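Local coordinates for uncharacterized protein (Bacteroides eggerthii, PDB 4L3R) that is of unknown function but belongs to the DUF4847 family of the Calycin clan and folds into an antiparallel beta sheet accompanied by helices, probably a calycin-like barrel, at residues B[15-20]-B[109-114]; B[69-74]-B[79-84]. All coordinates share one frame; numbering follows the deposited sequence.

Interaction 1 (B[15-20]-B[109-114])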
# COMPACT_ATOMS: atom_id res chain seq x y z
N TRP B 15 4.56 13.98 -3.13
CA TRP B 15 5.77 14.68 -2.69
C TRP B 15 6.17 15.66 -3.78
O TRP B 15 6.35 15.24 -4.92
CB TRP B 15 6.89 13.68 -2.40
CG TRP B 15 6.60 12.86 -1.19
CD1 TRP B 15 6.06 11.60 -1.17
CD2 TRP B 15 6.69 13.29 0.17
NE1 TRP B 15 5.90 11.19 0.13
CE2 TRP B 15 6.26 12.21 0.97
CE3 TRP B 15 7.13 14.46 0.78
CZ2 TRP B 15 6.27 12.28 2.38
CZ3 TRP B 15 7.13 14.54 2.16
CH2 TRP B 15 6.71 13.45 2.95
N LYS B 16 6.28 16.95 -3.44
CA LYS B 16 6.64 18.01 -4.38
C LYS B 16 8.08 18.43 -4.12
O LYS B 16 8.41 18.75 -2.98
CB LYS B 16 5.68 19.20 -4.22
CG LYS B 16 6.02 20.44 -5.05
CD LYS B 16 5.85 20.26 -6.55
CE LYS B 16 6.32 21.50 -7.28
NZ LYS B 16 5.67 21.64 -8.61
N LEU B 17 8.93 18.45 -5.16
CA LEU B 17 10.32 18.85 -5.03
C LEU B 17 10.44 20.29 -4.53
O LEU B 17 9.78 21.18 -5.07
CB LEU B 17 11.03 18.74 -6.39
CG LEU B 17 12.53 19.03 -6.40
CD1 LEU B 17 13.30 17.87 -5.79
CD2 LEU B 17 13.00 19.37 -7.80
N SER B 18 11.27 20.50 -3.50
CA SER B 18 11.52 21.83 -2.93
C SER B 18 13.00 22.26 -3.07
O SER B 18 13.27 23.46 -3.00
CB SER B 18 11.13 21.85 -1.46
OG SER B 18 11.86 20.89 -0.71
N ARG B 19 13.94 21.31 -3.26
CA ARG B 19 15.37 21.64 -3.35
C ARG B 19 16.21 20.45 -3.82
O ARG B 19 15.80 19.31 -3.63
CB ARG B 19 15.89 22.10 -1.96
CG ARG B 19 15.63 21.11 -0.83
CD ARG B 19 15.74 21.77 0.53
NE ARG B 19 15.63 20.79 1.62
CZ ARG B 19 16.63 20.06 2.12
NH1 ARG B 19 17.87 20.19 1.64
NH2 ARG B 19 16.41 19.20 3.10
N ILE B 20 17.37 20.74 -4.43
CA ILE B 20 18.38 19.74 -4.83
C ILE B 20 19.72 20.37 -4.46
O ILE B 20 20.19 21.24 -5.18
CB ILE B 20 18.34 19.27 -6.30
CG1 ILE B 20 16.91 18.93 -6.72
CG2 ILE B 20 19.28 18.06 -6.47
CD1 ILE B 20 16.76 18.22 -8.08
N LYS B 109 16.63 16.99 -15.77
CA LYS B 109 17.65 15.95 -15.99
C LYS B 109 18.25 15.49 -14.66
O LYS B 109 18.44 14.29 -14.45
CB LYS B 109 18.77 16.46 -16.91
CG LYS B 109 18.41 16.59 -18.38
CD LYS B 109 19.57 17.23 -19.15
CE LYS B 109 19.30 17.35 -20.62
NZ LYS B 109 20.46 17.94 -21.34
N VAL B 110 18.56 16.46 -13.77
CA VAL B 110 19.13 16.20 -12.45
C VAL B 110 18.12 15.42 -11.58
O VAL B 110 18.50 14.49 -10.88
CB VAL B 110 19.59 17.52 -11.78
CG1 VAL B 110 19.84 17.35 -10.28
CG2 VAL B 110 20.84 18.07 -12.47
N PHE B 111 16.84 15.82 -11.62
CA PHE B 111 15.76 15.18 -10.86
C PHE B 111 15.62 13.70 -11.23
O PHE B 111 15.63 12.84 -10.34
CB PHE B 111 14.44 15.93 -11.12
CG PHE B 111 13.22 15.37 -10.43
CD1 PHE B 111 12.94 15.70 -9.12
CD2 PHE B 111 12.30 14.61 -11.13
CE1 PHE B 111 11.79 15.25 -8.50
CE2 PHE B 111 11.14 14.14 -10.51
CZ PHE B 111 10.89 14.47 -9.20
N ILE B 112 15.52 13.40 -12.53
CA ILE B 112 15.33 12.02 -13.03
C ILE B 112 16.56 11.16 -12.73
O ILE B 112 16.40 10.04 -12.23
CB ILE B 112 14.98 12.02 -14.54
CG1 ILE B 112 13.58 12.66 -14.79
CG2 ILE B 112 15.04 10.60 -15.15
CD1 ILE B 112 12.35 11.83 -14.35
N SER B 113 17.78 11.65 -13.02
CA SER B 113 19.01 10.89 -12.74
C SER B 113 19.20 10.63 -11.26
O SER B 113 19.61 9.54 -10.88
CB SER B 113 20.25 11.61 -13.27
OG SER B 113 20.35 11.46 -14.68
N GLY B 114 18.96 11.65 -10.45
CA GLY B 114 19.12 11.58 -9.01
C GLY B 114 18.21 10.56 -8.34
O GLY B 114 18.64 9.90 -7.39

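Interaction 2 (B[69-74]-B[79-84])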
# COMPACT_ATOMS: atom_id res chain seq x y z
N THR B 69 5.61 0.66 -5.12
CA THR B 69 6.49 1.16 -6.18
C THR B 69 6.62 2.67 -6.11
O THR B 69 5.91 3.31 -5.34
CB THR B 69 5.96 0.75 -7.57
OG1 THR B 69 4.69 1.35 -7.78
CG2 THR B 69 5.88 -0.75 -7.76
N VAL B 70 7.51 3.22 -6.93
CA VAL B 70 7.74 4.66 -7.01
C VAL B 70 7.35 5.15 -8.40
O VAL B 70 7.72 4.54 -9.40
CB VAL B 70 9.20 5.04 -6.68
CG1 VAL B 70 9.56 6.44 -7.19
CG2 VAL B 70 9.44 4.97 -5.20
N SER B 71 6.65 6.28 -8.44
CA SER B 71 6.30 6.99 -9.66
C SER B 71 6.74 8.43 -9.50
O SER B 71 6.69 8.97 -8.40
CB SER B 71 4.80 6.90 -9.93
OG SER B 71 4.42 5.61 -10.38
N ALA B 72 7.20 9.05 -10.57
CA ALA B 72 7.61 10.45 -10.52
C ALA B 72 7.40 11.11 -11.86
O ALA B 72 7.42 10.45 -12.90
CB ALA B 72 9.07 10.56 -10.11
N HIS B 73 7.16 12.41 -11.82
CA HIS B 73 7.00 13.20 -13.03
C HIS B 73 7.88 14.41 -12.90
O HIS B 73 7.77 15.13 -11.91
CB HIS B 73 5.53 13.59 -13.24
CG HIS B 73 5.34 14.50 -14.41
ND1 HIS B 73 4.80 15.75 -14.26
CD2 HIS B 73 5.70 14.34 -15.70
CE1 HIS B 73 4.78 16.30 -15.46
NE2 HIS B 73 5.33 15.49 -16.36
N ALA B 74 8.79 14.61 -13.87
CA ALA B 74 9.66 15.78 -13.91
C ALA B 74 8.94 16.86 -14.74
O ALA B 74 8.13 17.57 -14.17
CB ALA B 74 11.01 15.41 -14.48
N ILE B 79 8.62 8.51 -14.52
CA ILE B 79 9.06 7.27 -13.91
C ILE B 79 7.75 6.59 -13.51
O ILE B 79 6.97 7.21 -12.78
CB ILE B 79 10.04 7.48 -12.74
CG1 ILE B 79 11.33 8.18 -13.24
CG2 ILE B 79 10.36 6.15 -12.04
CD1 ILE B 79 12.29 8.59 -12.15
N SER B 80 7.45 5.40 -14.04
CA SER B 80 6.19 4.71 -13.77
C SER B 80 6.41 3.35 -13.14
O SER B 80 6.99 2.46 -13.77
CB SER B 80 5.39 4.54 -15.06
OG SER B 80 5.09 5.81 -15.62
N ASP B 81 5.94 3.19 -11.90
CA ASP B 81 6.02 1.96 -11.11
C ASP B 81 7.45 1.39 -11.08
O ASP B 81 7.65 0.20 -11.33
CB ASP B 81 5.01 0.90 -11.63
CG ASP B 81 3.54 1.27 -11.44
OD1 ASP B 81 3.20 1.82 -10.36
OD2 ASP B 81 2.73 0.93 -12.33
N ALA B 82 8.45 2.26 -10.75
CA ALA B 82 9.83 1.80 -10.62
C ALA B 82 9.92 0.82 -9.43
O ALA B 82 9.18 0.96 -8.44
CB ALA B 82 10.77 2.98 -10.43
N ILE B 83 10.81 -0.19 -9.53
CA ILE B 83 10.99 -1.18 -8.47
C ILE B 83 11.59 -0.49 -7.26
O ILE B 83 12.63 0.16 -7.38
CB ILE B 83 11.84 -2.39 -8.94
CG1 ILE B 83 11.16 -3.14 -10.10
CG2 ILE B 83 12.11 -3.35 -7.76
CD1 ILE B 83 12.13 -3.90 -11.00
N LEU B 84 10.94 -0.61 -6.09
CA LEU B 84 11.35 0.04 -4.86
C LEU B 84 11.81 -0.95 -3.81
O LEU B 84 11.16 -1.96 -3.56
CB LEU B 84 10.16 0.85 -4.31
CG LEU B 84 10.35 1.52 -2.92
CD1 LEU B 84 11.38 2.63 -2.99
CD2 LEU B 84 9.03 2.01 -2.38

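Interaction 1 (B[15-20]-B[109-114])
The F111 ring meets L17 along one edge: L17 CD1 lies in the ring plane, 4.0 Å from F111 CD1, while L17 CD2 comes in obliquely to the same carbon at 3.9 Å. On the strand side, then, L17 provides an edge contact with the ring, and F53, from the chain just ahead of strand 54-61, packs edge-to-face with the same phenyl group. The CB of F111 does not itself aim at the strand. With CG anti to the backbone N (chi1 179°), the ring nevertheless swings across to L17, whose branch slides past it in the opposite direction.

Beside this pair, V110 CG1 sits against two methyls of one residue, 3.9 Å from I20 CD1 and 3.9 Å from I20 CG2. The long arm of I20 also reaches the helix backbone, its CD1 lying 4.2 Å from F111 CA. The meeting is wholly apolar and modest, burying 166 Å² between the segments, and the axes cross nearly at right angles (88°).

Residues three apart on a regular strand point to opposite faces, yet L17 and I20 both face the helix. The explanation lies between them: S18 and R19 both pair with G142, a classic beta bulge that resets the alternation. F143 of strand 137-144 extends the same apolar patch, touching both L17 and F111. Along the chain, helix 106-116 lies between the sheet's outermost strands, 92-96 and 118-123, and packs F111 against strand 15-22; with the up-and-down antiparallel strand order, this is consistent with the calycin-type barrel expected from the family's clan.

Interaction 2 (B[69-74]-B[79-84])
V70 and A82, and beyond them A72 and I79, form antiparallel hydrogen-bonded pairs whose register slips by one residue between them, so that D81 and A82 both face V70. This is a G1 beta bulge in the hairpin of strands 66-73 and 78-87, and D81 takes it up with a left-handed backbone (phi 50°) as the chain turns a corner.

A82 N donates to V70 O at 2.7 Å, in the carbonyl plane, and V70 N returns a longer bond to A82 O at 3.2 Å. At the other pair, I79 N points almost straight at A72 O, 2.8 Å away.

The bulge presents one further amide, and a side chain receives it: D81 N donates to S71 OG at 3.2 Å, an N-H...O angle of 175°. S71 holds its hydroxyl beside its own backbone N (chi1 -74°), which places OG at the edge of the strand facing D81. An alanine here would remove that acceptor and would probably leave the D81 amide without its mate, making the bulge less firmly fixed.

T69 OG1 comes within 3.0 Å of D81 OD1, the two side chains crossing at a slant. V70, A72, I79 and A82 all point to the opposite face from S71, where I95 packs on V70 and A82. Further along, V70 meets L84 at about a right angle, V70 CG2 resting 3.8 Å from L84 CD1.

Overall arrangement
Both interactions reach one antiparallel sheet, with their centres about 13 Å apart, and helix 106-116 joins them. Along the chain, strand 15-22 comes first, the hairpin of interaction 2 follows, and the helix comes last; the local pairing is therefore bracketed by the long-range one. The F111 ring is shared: one edge is turned to L17 and the other to A74, with F111 CD2 3.7 Å from A74 CB. I112, which does not touch segment 15-20, adds a contact to the hairpin, its CD1 lying 3.9 Å from I79 CD1. The principle illustrated is that a hairpin shaped by its own hydrogen bonds and a sequence-distant strand meet one helix, which packs against both.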